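Local atomic coordinates of nitroreductase family protein (Lactobacillus plantarum, PDB entry 4QLX), a protein that acts as an FMN-dependent enone reductase in the saturation of polyunsaturated fatty acids, probably reducing an oxo-octadecenoate to 10-oxooctadecanoate with NADH. Residues 20-25 and 151-156; 50-55 and 130-135; 157-160 and 165-168. One frame throughout, in Å; residues are numbered along the deposited sequence.

How the contacts relate
Contacts 1 and 3 are neighbours, their centres about 4 Å apart: both use helix 137-161, both touch the same FMN, and they are probably joined by a hydrogen bond from Val-25 N to Ala-166 O, 3.2 Å long. Contact 2 lies about 26 Å from contact 1, centre to centre, and serves the other FMN, with the 10-oxooctadecanoic acid beside it. That second flavin is held by Arg-22 and Ser-24 of the neighbouring subunit, so residues 20-25 of one chain and 50-55 of its partner combine in each site, an example of a dimer building shared active sites.

Contact 1 of 3, residues 20-25 and 151-156; sequences FNRHSV and VGMQLL. With FMN (flavin mononucleotide), chain C.
In Arg-22, CG is anti to the backbone N (chi1 -178°), which sends the chain toward helix 137-161, and a bend at chi3 (53°) then turns the guanidinium aside to the FMN phosphate; Met-153, its own CG likewise anti to N, folds back at chi2 so that its methyl meets the arginine stem. This is the phosphate-binding corner of the nitroreductase fold, in which the loop after helix 15-20 passes beside the long helix 137-161. Of the aliphatic stem, CD makes the contact with the helix: Arg-22 CD lies 4.2 Å from Met-153 CE and 4.5 Å from Leu-156 CB, a light, buried, apolar contact. The charged end is left for the ligand, with NH1 giving O2P of FMN a nearly straight bond of 2.8 Å, in the guanidinium plane. NH2 reaches O3P of FMN at 3.0 Å and adds a weak bond to O2P. O2P thus takes two sound bonds, from NH1 and, at 2.8 Å, from Ser-24 OG, besides the weak one from NH2. NH2 also donates to the backbone oxygen of Thr-48 of the second subunit, which ties the phosphate site to the dimer interface and should restrict rotation of the guanidinium. Leu-156 goes on to touch Ala-166 and Ala-168 of strand 165-169, so the helix face beneath the arginine also packs on the sheet. The remaining terminal oxygen, O1P of FMN, receives the backbone N-H of Ser-24 almost head-on, at 2.7 Å from N and 176°.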
loop_
_atom_site.group_PDB
_atom_site.type_symbol
_atom_site.label_atom_id
_atom_site.label_comp_id
_atom_site.label_asym_id
_atom_site.label_seq_id
_atom_site.Cartn_x
_atom_site.Cartn_y
_atom_site.Cartn_z
ATOM N N PHE A 20 2.189 -12.246 -4.492
ATOM C CA PHE A 20 2.025 -13.380 -3.570
ATOM C C PHE A 20 3.329 -14.152 -3.305
ATOM O O PHE A 20 3.409 -14.957 -2.369
ATOM C CB PHE A 20 0.955 -14.337 -4.108
ATOM C CG PHE A 20 -0.366 -13.678 -4.384
ATOM C CD1 PHE A 20 -0.777 -12.572 -3.647
ATOM C CD2 PHE A 20 -1.198 -14.159 -5.378
ATOM C CE1 PHE A 20 -1.999 -11.959 -3.895
ATOM C CE2 PHE A 20 -2.424 -13.545 -5.641
ATOM C CZ PHE A 20 -2.821 -12.439 -4.893
ATOM N N ASN A 21 4.344 -13.908 -4.124
ATOM C CA ASN A 21 5.679 -14.466 -3.873
ATOM C C ASN A 21 6.655 -13.385 -3.447
ATOM O O ASN A 21 7.875 -13.560 -3.546
ATOM C CB ASN A 21 6.224 -15.185 -5.108
ATOM C CG ASN A 21 5.561 -16.519 -5.338
ATOM O OD1 ASN A 21 5.289 -17.260 -4.390
ATOM N ND2 ASN A 21 5.293 -16.841 -6.601
ATOM N N ARG A 22 6.107 -12.262 -2.992
ATOM C CA ARG A 22 6.901 -11.168 -2.448
ATOM C C ARG A 22 7.408 -11.536 -1.060
ATOM O O ARG A 22 6.637 -11.986 -0.215
ATOM C CB ARG A 22 6.077 -9.869 -2.368
ATOM C CG ARG A 22 6.892 -8.686 -1.849
ATOM C CD ARG A 22 6.049 -7.654 -1.136
ATOM N NE ARG A 22 5.244 -8.265 -0.081
ATOM C CZ ARG A 22 5.705 -8.593 1.123
ATOM N NH1 ARG A 22 6.981 -8.363 1.456
ATOM N NH2 ARG A 22 4.883 -9.156 1.998
ATOM N N HIS A 23 8.701 -11.333 -0.817
ATOM C CA HIS A 23 9.235 -11.479 0.522
ATOM C C HIS A 23 10.134 -10.304 0.829
ATOM O O HIS A 23 10.730 -9.724 -0.075
ATOM C CB HIS A 23 10.022 -12.799 0.662
ATOM C CG HIS A 23 9.211 -14.022 0.367
ATOM N ND1 HIS A 23 8.427 -14.641 1.316
ATOM C CD2 HIS A 23 9.070 -14.747 -0.768
ATOM C CE1 HIS A 23 7.831 -15.690 0.777
ATOM N NE2 HIS A 23 8.204 -15.776 -0.488
ATOM N N SER A 24 10.247 -9.969 2.107
ATOM C CA SER A 24 11.252 -9.029 2.547
ATOM C C SER A 24 12.637 -9.584 2.299
ATOM O O SER A 24 13.016 -10.617 2.868
ATOM C CB SER A 24 11.079 -8.699 4.020
ATOM O OG SER A 24 10.075 -7.709 4.184
ATOM N N VAL A 25 13.392 -8.907 1.440
ATOM C CA VAL A 25 14.797 -9.268 1.210
ATOM C C VAL A 25 15.687 -8.217 1.865
ATOM O O VAL A 25 15.472 -7.020 1.674
ATOM C CB VAL A 25 15.100 -9.403 -0.287
ATOM C CG1 VAL A 25 16.585 -9.631 -0.536
ATOM C CG2 VAL A 25 14.256 -10.541 -0.886
ATOM N N VAL A 151 1.907 4.369 -1.223
ATOM C CA VAL A 151 2.885 4.500 -2.299
ATOM C C VAL A 151 4.083 3.583 -1.996
ATOM O O VAL A 151 4.688 3.020 -2.912
ATOM C CB VAL A 151 3.336 5.987 -2.528
ATOM C CG1 VAL A 151 4.334 6.445 -1.472
ATOM C CG2 VAL A 151 3.961 6.149 -3.909
ATOM N N GLY A 152 4.401 3.400 -0.716
ATOM C CA GLY A 152 5.476 2.485 -0.333
ATOM C C GLY A 152 5.167 1.046 -0.705
ATOM O O GLY A 152 6.019 0.300 -1.213
ATOM N N MET A 153 3.931 0.647 -0.434
ATOM C CA MET A 153 3.452 -0.674 -0.831
ATOM C C MET A 153 3.543 -0.848 -2.346
ATOM O O MET A 153 3.957 -1.890 -2.822
ATOM C CB MET A 153 2.006 -0.892 -0.355
ATOM C CG MET A 153 1.481 -2.343 -0.576
ATOM S SD MET A 153 2.382 -3.611 0.353
ATOM C CE MET A 153 3.223 -4.500 -0.960
ATOM N N GLN A 154 3.172 0.170 -3.121
ATOM C CA GLN A 154 3.270 0.009 -4.567
ATOM C C GLN A 154 4.736 -0.083 -4.987
ATOM O O GLN A 154 5.061 -0.832 -5.898
ATOM C CB GLN A 154 2.538 1.139 -5.316
ATOM C CG GLN A 154 1.016 0.955 -5.252
ATOM C CD GLN A 154 0.289 1.356 -6.533
ATOM O OE1 GLN A 154 -0.681 0.704 -6.934
ATOM N NE2 GLN A 154 0.755 2.428 -7.184
ATOM N N LEU A 155 5.619 0.634 -4.292
ATOM C CA LEU A 155 7.031 0.645 -4.675
ATOM C C LEU A 155 7.662 -0.742 -4.429
ATOM O O LEU A 155 8.530 -1.190 -5.188
ATOM C CB LEU A 155 7.789 1.745 -3.912
ATOM C CG LEU A 155 9.270 1.960 -4.277
ATOM C CD1 LEU A 155 9.455 2.083 -5.787
ATOM C CD2 LEU A 155 9.828 3.190 -3.584
ATOM N N LEU A 156 7.200 -1.434 -3.387
ATOM C CA LEU A 156 7.675 -2.797 -3.117
ATOM C C LEU A 156 7.305 -3.732 -4.266
ATOM O O LEU A 156 8.077 -4.634 -4.630
ATOM C CB LEU A 156 7.099 -3.330 -1.803
ATOM C CG LEU A 156 7.536 -2.715 -0.474
ATOM C CD1 LEU A 156 6.721 -3.347 0.625
ATOM C CD2 LEU A 156 9.024 -2.968 -0.203
HETATM N N1 FMN C . 12.102 -5.402 8.503
HETATM C C2 FMN C . 13.323 -5.185 9.108
HETATM O O2 FMN C . 14.220 -6.011 9.008
HETATM N N3 FMN C . 13.563 -4.047 9.833
HETATM C C4 FMN C . 12.568 -3.105 9.952
HETATM O O4 FMN C . 12.766 -2.090 10.605
HETATM C C4A FMN C . 11.334 -3.319 9.360
HETATM N N5 FMN C . 10.353 -2.371 9.494
HETATM C C5A FMN C . 9.128 -2.542 8.895
HETATM C C6 FMN C . 8.189 -1.541 9.062
HETATM C C7 FMN C . 6.945 -1.666 8.472
HETATM C C7M FMN C . 5.920 -0.590 8.634
HETATM C C8 FMN C . 6.654 -2.795 7.726
HETATM C C8M FMN C . 5.299 -2.875 7.103
HETATM C C9 FMN C . 7.605 -3.807 7.555
HETATM C C9A FMN C . 8.863 -3.683 8.149
HETATM N N10 FMN C . 9.861 -4.660 8.029
HETATM C C10 FMN C . 11.092 -4.465 8.630
HETATM C "C1'" FMN C . 9.651 -5.931 7.244
HETATM C "C2'" FMN C . 8.714 -6.874 8.034
HETATM O "O2'" FMN C . 9.398 -7.478 9.111
HETATM C "C3'" FMN C . 8.097 -7.955 7.149
HETATM O "O3'" FMN C . 7.217 -7.323 6.235
HETATM C "C4'" FMN C . 7.284 -9.011 7.912
HETATM O "O4'" FMN C . 8.075 -9.770 8.802
HETATM C "C5'" FMN C . 6.593 -9.955 6.930
HETATM O "O5'" FMN C . 7.532 -10.598 6.096
HETATM P P FMN C . 7.451 -10.414 4.494
HETATM O O1P FMN C . 8.615 -11.187 3.911
HETATM O O2P FMN C . 7.556 -8.941 4.139
HETATM O O3P FMN C . 6.150 -10.965 3.956
#

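Contact 2 of 3, residues 50-55 and 130-135; sequences PSACNL and PLYENA. With FMN (flavin mononucleotide), chain J; KTC (10-oxooctadecanoic acid), chain D.
The backbone N of Cys-53 donates to the keto oxygen O2 of 10-oxooctadecanoic acid, 2.7 Å away with an N-H...O angle of 146°, while its SG lies against C7 of the ligand at 3.4 Å and also meets the edge of the Tyr-132 ring, near its plane, 3.8 Å from CE2 in a sulfur-aromatic contact. The phenol ring is sandwiched. Over one face Leu-55 CD1 makes a CH-pi contact, 3.9 Å from the ring centroid and displaced toward the rim; over the opposite face sits C, the terminal methyl of the fatty acid, 3.5 Å above the plane and near its centre. These covered faces, with SG at the edge, should limit the ring's rotation. Beyond the ring, OH comes within 3.3 Å of Ala-52 CB and hydrogen-bonds to Asp-143 on helix 137-161, which satisfies the buried hydroxyl and holds the ring's far end. Were the ring cut back to an alanine, a gap would probably open between Leu-55 and the ligand's terminal methyl, and Asp-143 would lose its phenol partner. The loop thus binds the ketone and adjoining carbons while helix 118-133 receives the chain end: an acyl-chain pocket beside the FMN of a nitroreductase-family enone reductase.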
loop_
_atom_site.group_PDB
_atom_site.type_symbol
_atom_site.label_atom_id
_atom_site.label_comp_id
_atom_site.label_asym_id
_atom_site.label_seq_id
_atom_site.Cartn_x
_atom_site.Cartn_y
_atom_site.Cartn_z
ATOM N N PRO A 50 -3.101 5.847 -5.114
ATOM C CA PRO A 50 -4.102 6.827 -4.671
ATOM C C PRO A 50 -3.567 7.614 -3.485
ATOM O O PRO A 50 -2.573 7.218 -2.887
ATOM C CB PRO A 50 -5.282 5.953 -4.244
ATOM C CG PRO A 50 -4.599 4.739 -3.694
ATOM C CD PRO A 50 -3.447 4.490 -4.658
ATOM N N SER A 51 -4.223 8.716 -3.151
ATOM C CA SER A 51 -3.822 9.561 -2.035
ATOM C C SER A 51 -5.059 10.355 -1.646
ATOM O O SER A 51 -5.916 10.622 -2.501
ATOM C CB SER A 51 -2.649 10.485 -2.414
ATOM O OG SER A 51 -3.046 11.413 -3.417
ATOM N N ALA A 52 -5.181 10.708 -0.370
ATOM C CA ALA A 52 -6.362 11.454 0.065
ATOM C C ALA A 52 -6.447 12.775 -0.687
ATOM O O ALA A 52 -5.477 13.526 -0.745
ATOM C CB ALA A 52 -6.338 11.694 1.580
ATOM N N CYS A 53 -7.612 13.029 -1.279
ATOM C CA CYS A 53 -7.863 14.223 -2.097
ATOM C C CYS A 53 -6.819 14.465 -3.188
ATOM O O CYS A 53 -6.595 15.611 -3.601
ATOM C CB CYS A 53 -7.970 15.457 -1.204
ATOM S SG CYS A 53 -9.478 15.472 -0.195
ATOM N N ASN A 54 -6.206 13.378 -3.656
ATOM C CA ASN A 54 -5.139 13.416 -4.668
ATOM C C ASN A 54 -4.032 14.417 -4.326
ATOM O O ASN A 54 -3.382 14.959 -5.217
ATOM C CB ASN A 54 -5.703 13.719 -6.068
ATOM C CG ASN A 54 -4.746 13.285 -7.187
ATOM O OD1 ASN A 54 -3.955 12.355 -7.004
ATOM N ND2 ASN A 54 -4.797 13.968 -8.330
ATOM N N LEU A 55 -3.806 14.637 -3.031
ATOM C CA LEU A 55 -2.760 15.552 -2.566
ATOM C C LEU A 55 -1.362 14.925 -2.641
ATOM O O LEU A 55 -0.356 15.631 -2.511
ATOM C CB LEU A 55 -3.052 16.002 -1.132
ATOM C CG LEU A 55 -4.320 16.858 -0.985
ATOM C CD1 LEU A 55 -4.537 17.220 0.476
ATOM C CD2 LEU A 55 -4.191 18.108 -1.828
ATOM N N PRO A 130 -12.029 22.459 4.326
ATOM C CA PRO A 130 -12.108 22.961 5.704
ATOM C C PRO A 130 -11.567 21.993 6.752
ATOM O O PRO A 130 -11.097 22.440 7.798
ATOM C CB PRO A 130 -13.607 23.166 5.917
ATOM C CG PRO A 130 -14.154 23.365 4.570
ATOM C CD PRO A 130 -13.352 22.494 3.671
ATOM N N LEU A 131 -11.636 20.693 6.482
ATOM C CA LEU A 131 -11.073 19.700 7.399
ATOM C C LEU A 131 -9.547 19.732 7.407
ATOM O O LEU A 131 -8.914 19.491 8.440
ATOM C CB LEU A 131 -11.561 18.297 7.036
ATOM C CG LEU A 131 -12.890 17.844 7.650
ATOM C CD1 LEU A 131 -14.013 18.783 7.302
ATOM C CD2 LEU A 131 -13.221 16.432 7.189
ATOM N N TYR A 132 -8.954 19.994 6.251
ATOM C CA TYR A 132 -7.508 20.125 6.166
ATOM C C TYR A 132 -7.080 21.439 6.806
ATOM O O TYR A 132 -6.061 21.507 7.501
ATOM C CB TYR A 132 -7.026 20.057 4.711
ATOM C CG TYR A 132 -6.842 18.651 4.185
ATOM C CD1 TYR A 132 -5.808 17.846 4.650
ATOM C CD2 TYR A 132 -7.694 18.131 3.220
ATOM C CE1 TYR A 132 -5.633 16.564 4.171
ATOM C CE2 TYR A 132 -7.531 16.859 2.745
ATOM C CZ TYR A 132 -6.504 16.073 3.223
ATOM O OH TYR A 132 -6.342 14.795 2.737
ATOM N N GLU A 133 -7.877 22.479 6.591
ATOM C CA GLU A 133 -7.522 23.801 7.091
ATOM C C GLU A 133 -7.639 23.925 8.611
ATOM O O GLU A 133 -6.880 24.666 9.227
ATOM C CB GLU A 133 -8.374 24.860 6.408
ATOM C CG GLU A 133 -7.952 25.101 4.968
ATOM C CD GLU A 133 -8.818 26.122 4.273
ATOM O OE1 GLU A 133 -9.931 26.401 4.778
ATOM O OE2 GLU A 133 -8.387 26.644 3.224
ATOM N N ASN A 134 -8.564 23.188 9.213
ATOM C CA ASN A 134 -8.708 23.204 10.666
ATOM C C ASN A 134 -8.114 21.987 11.353
ATOM O O ASN A 134 -8.434 21.713 12.513
ATOM C CB ASN A 134 -10.180 23.308 11.052
ATOM C CG ASN A 134 -10.810 24.597 10.590
ATOM O OD1 ASN A 134 -10.176 25.653 10.605
ATOM N ND2 ASN A 134 -12.068 24.521 10.168
ATOM N N ALA A 135 -7.254 21.252 10.650
ATOM C CA ALA A 135 -6.752 19.983 11.174
ATOM C C ALA A 135 -5.616 20.173 12.174
ATOM O O ALA A 135 -4.779 21.058 12.011
ATOM C CB ALA A 135 -6.285 19.079 10.022
HETATM N N1 FMN J . -12.290 9.352 -2.364
HETATM C C2 FMN J . -13.558 9.759 -2.005
HETATM O O2 FMN J . -14.408 9.960 -2.877
HETATM N N3 FMN J . -13.873 9.972 -0.679
HETATM C C4 FMN J . -12.927 9.772 0.303
HETATM O O4 FMN J . -13.187 9.950 1.487
HETATM C C4A FMN J . -11.662 9.345 -0.047
HETATM N N5 FMN J . -10.735 9.138 0.946
HETATM C C5A FMN J . -9.472 8.698 0.625
HETATM C C6 FMN J . -8.564 8.477 1.657
HETATM C C7 FMN J . -7.292 8.025 1.349
HETATM C C7M FMN J . -6.284 7.784 2.435
HETATM C C8 FMN J . -6.940 7.788 0.028
HETATM C C8M FMN J . -5.558 7.300 -0.265
HETATM C C9 FMN J . -7.852 8.012 -1.008
HETATM C C9A FMN J . -9.135 8.469 -0.709
HETATM N N10 FMN J . -10.072 8.719 -1.725
HETATM C C10 FMN J . -11.338 9.130 -1.384
HETATM C "C1'" FMN J . -9.751 8.482 -3.176
HETATM C "C2'" FMN J . -8.900 9.656 -3.717
HETATM O "O2'" FMN J . -9.682 10.851 -3.858
HETATM C "C3'" FMN J . -8.190 9.260 -5.021
HETATM O "O3'" FMN J . -7.251 8.214 -4.738
HETATM C "C4'" FMN J . -7.392 10.387 -5.685
HETATM O "O4'" FMN J . -8.234 11.401 -6.167
HETATM C "C5'" FMN J . -6.558 9.860 -6.851
HETATM O "O5'" FMN J . -7.427 9.300 -7.810
HETATM P P FMN J . -7.340 7.741 -8.257
HETATM O O1P FMN J . -5.977 7.437 -8.833
HETATM O O2P FMN J . -7.551 6.866 -7.062
HETATM O O3P FMN J . -8.441 7.532 -9.293
HETATM O O1 KTC D . -16.055 11.464 -9.723
HETATM C C17 KTC D . -16.095 12.690 -9.785
HETATM O O KTC D . -17.139 13.290 -10.364
HETATM C C16 KTC D . -14.969 13.509 -9.202
HETATM C C15 KTC D . -14.382 12.720 -8.046
HETATM C C14 KTC D . -14.313 13.588 -6.807
HETATM C C13 KTC D . -12.857 13.831 -6.465
HETATM C C12 KTC D . -12.511 13.134 -5.167
HETATM C C11 KTC D . -12.816 14.033 -3.989
HETATM C C10 KTC D . -11.766 13.784 -2.919
HETATM C C9 KTC D . -12.315 12.853 -1.850
HETATM C C8 KTC D . -11.172 12.469 -0.956
HETATM O O2 KTC D . -10.152 11.999 -1.449
HETATM C C7 KTC D . -11.321 12.672 0.533
HETATM C C6 KTC D . -10.119 12.085 1.247
HETATM C C5 KTC D . -10.422 11.823 2.713
HETATM C C4 KTC D . -9.948 12.988 3.567
HETATM C C3 KTC D . -10.263 12.754 5.044
HETATM C C2 KTC D . -10.193 14.074 5.808
HETATM C C1 KTC D . -8.969 14.876 5.376
HETATM C C KTC D . -8.781 16.141 6.189
#

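Contact 3 of 3, residues 157-160 and 165-168; sequences LVAR and DANA. With FMN (flavin mononucleotide), chain C.
From CB of Arg-160 the chain sets out with CG anti to its own carbonyl carbon, a course that brings CG alongside the carboxylate of Asp-165, 3.5 Å from OD1. Here the end of helix 137-161 turns sharply into strand 165-169, the edge strand, within this chain, of the antiparallel sheet of the nitroreductase fold. CD stays beside the same oxygen; a bend at chi3 (53°) then turns the guanidinium so that its NH1 edge meets OD1. NE donates to the backbone O of Val-18. At the tip the two amino groups part company: NH2 bonds to the O of Asp-17, while NH1 completes a salt bridge to Asp-165 OD1, 3.2 Å long, approaching on the syn side. OD1 lies in the guanidinium plane, though the guanidinium and carboxylate planes are inclined by 27°. With three directions taken, the group is probably locked against rotation. Deeper in, Ala-159 CB meets Ala-166 CB at 4.0 Å, small side chains that let helix and strand pack closely. Further along the strand, Asn-167 hydrogen-bonds through OD1 to Gln-83, and its ND2 lies 3.4 Å from C1' of FMN. The backbone oxygen of Ala-168 comes as close as 2.9 Å to N10 of FMN, a near contact.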
loop_
_atom_site.group_PDB
_atom_site.type_symbol
_atom_site.label_atom_id
_atom_site.label_comp_id
_atom_site.label_asym_id
_atom_site.label_seq_id
_atom_site.Cartn_x
_atom_site.Cartn_y
_atom_site.Cartn_z
ATOM N N LEU A 157 6.122 -3.515 -4.839
ATOM C CA LEU A 157 5.655 -4.349 -5.946
ATOM C C LEU A 157 6.387 -3.949 -7.226
ATOM O O LEU A 157 6.832 -4.804 -7.986
ATOM C CB LEU A 157 4.120 -4.229 -6.122
ATOM C CG LEU A 157 3.341 -4.682 -4.877
ATOM C CD1 LEU A 157 1.838 -4.469 -4.983
ATOM C CD2 LEU A 157 3.632 -6.170 -4.608
ATOM N N VAL A 158 6.502 -2.641 -7.452
ATOM C CA VAL A 158 7.203 -2.126 -8.619
ATOM C C VAL A 158 8.620 -2.689 -8.648
ATOM O O VAL A 158 9.096 -3.138 -9.694
ATOM C CB VAL A 158 7.239 -0.585 -8.627
ATOM C CG1 VAL A 158 8.210 -0.084 -9.674
ATOM C CG2 VAL A 158 5.841 -0.040 -8.904
ATOM N N ALA A 159 9.268 -2.697 -7.493
ATOM C CA ALA A 159 10.628 -3.233 -7.387
ATOM C C ALA A 159 10.706 -4.638 -7.988
ATOM O O ALA A 159 11.581 -4.920 -8.816
ATOM C CB ALA A 159 11.085 -3.235 -5.925
ATOM N N ARG A 160 9.766 -5.499 -7.593
ATOM C CA ARG A 160 9.710 -6.876 -8.081
ATOM C C ARG A 160 9.318 -6.949 -9.554
ATOM O O ARG A 160 9.868 -7.750 -10.305
ATOM C CB ARG A 160 8.746 -7.715 -7.222
ATOM C CG ARG A 160 9.404 -8.236 -5.945
ATOM C CD ARG A 160 8.495 -9.132 -5.091
ATOM N NE ARG A 160 7.884 -10.245 -5.822
ATOM C CZ ARG A 160 8.532 -11.328 -6.254
ATOM N NH1 ARG A 160 9.848 -11.464 -6.069
ATOM N NH2 ARG A 160 7.858 -12.274 -6.898
ATOM N N ASP A 165 14.132 -6.891 -5.753
ATOM C CA ASP A 165 13.436 -7.223 -4.521
ATOM C C ASP A 165 13.675 -6.103 -3.546
ATOM O O ASP A 165 14.412 -5.169 -3.855
ATOM C CB ASP A 165 13.904 -8.563 -3.956
ATOM C CG ASP A 165 13.178 -9.726 -4.591
ATOM O OD1 ASP A 165 11.959 -9.888 -4.318
ATOM O OD2 ASP A 165 13.806 -10.460 -5.382
ATOM N N ALA A 166 13.067 -6.195 -2.365
ATOM C CA ALA A 166 12.984 -5.035 -1.498
ATOM C C ALA A 166 12.561 -5.348 -0.072
ATOM O O ALA A 166 11.929 -6.366 0.208
ATOM C CB ALA A 166 11.993 -3.997 -2.121
ATOM N N ASN A 167 12.910 -4.439 0.828
ATOM C CA ASN A 167 12.472 -4.511 2.207
ATOM C C ASN A 167 11.973 -3.149 2.636
ATOM O O ASN A 167 12.653 -2.142 2.418
ATOM C CB ASN A 167 13.611 -4.977 3.126
ATOM C CG ASN A 167 13.284 -4.798 4.606
ATOM O OD1 ASN A 167 13.977 -4.081 5.328
ATOM N ND2 ASN A 167 12.217 -5.446 5.059
ATOM N N ALA A 168 10.779 -3.116 3.225
ATOM C CA ALA A 168 10.265 -1.899 3.844
ATOM C C ALA A 168 10.707 -1.915 5.291
ATOM O O ALA A 168 10.779 -2.986 5.905
ATOM C CB ALA A 168 8.732 -1.809 3.721
HETATM N N1 FMN C . 12.102 -5.402 8.503
HETATM C C2 FMN C . 13.323 -5.185 9.108
HETATM O O2 FMN C . 14.220 -6.011 9.008
HETATM N N3 FMN C . 13.563 -4.047 9.833
HETATM C C4 FMN C . 12.568 -3.105 9.952
HETATM O O4 FMN C . 12.766 -2.090 10.605
HETATM C C4A FMN C . 11.334 -3.319 9.360
HETATM N N5 FMN C . 10.353 -2.371 9.494
HETATM C C5A FMN C . 9.128 -2.542 8.895
HETATM C C6 FMN C . 8.189 -1.541 9.062
HETATM C C7 FMN C . 6.945 -1.666 8.472
HETATM C C7M FMN C . 5.920 -0.590 8.634
HETATM C C8 FMN C . 6.654 -2.795 7.726
HETATM C C8M FMN C . 5.299 -2.875 7.103
HETATM C C9 FMN C . 7.605 -3.807 7.555
HETATM C C9A FMN C . 8.863 -3.683 8.149
HETATM N N10 FMN C . 9.861 -4.660 8.029
HETATM C C10 FMN C . 11.092 -4.465 8.630
HETATM C "C1'" FMN C . 9.651 -5.931 7.244
HETATM C "C2'" FMN C . 8.714 -6.874 8.034
HETATM O "O2'" FMN C . 9.398 -7.478 9.111
HETATM C "C3'" FMN C . 8.097 -7.955 7.149
HETATM O "O3'" FMN C . 7.217 -7.323 6.235
HETATM C "C4'" FMN C . 7.284 -9.011 7.912
HETATM O "O4'" FMN C . 8.075 -9.770 8.802
HETATM C "C5'" FMN C . 6.593 -9.955 6.930
HETATM O "O5'" FMN C . 7.532 -10.598 6.096
HETATM P P FMN C . 7.451 -10.414 4.494
HETATM O O1P FMN C . 8.615 -11.187 3.911
HETATM O O2P FMN C . 7.556 -8.941 4.139
HETATM O O3P FMN C . 6.150 -10.965 3.956
#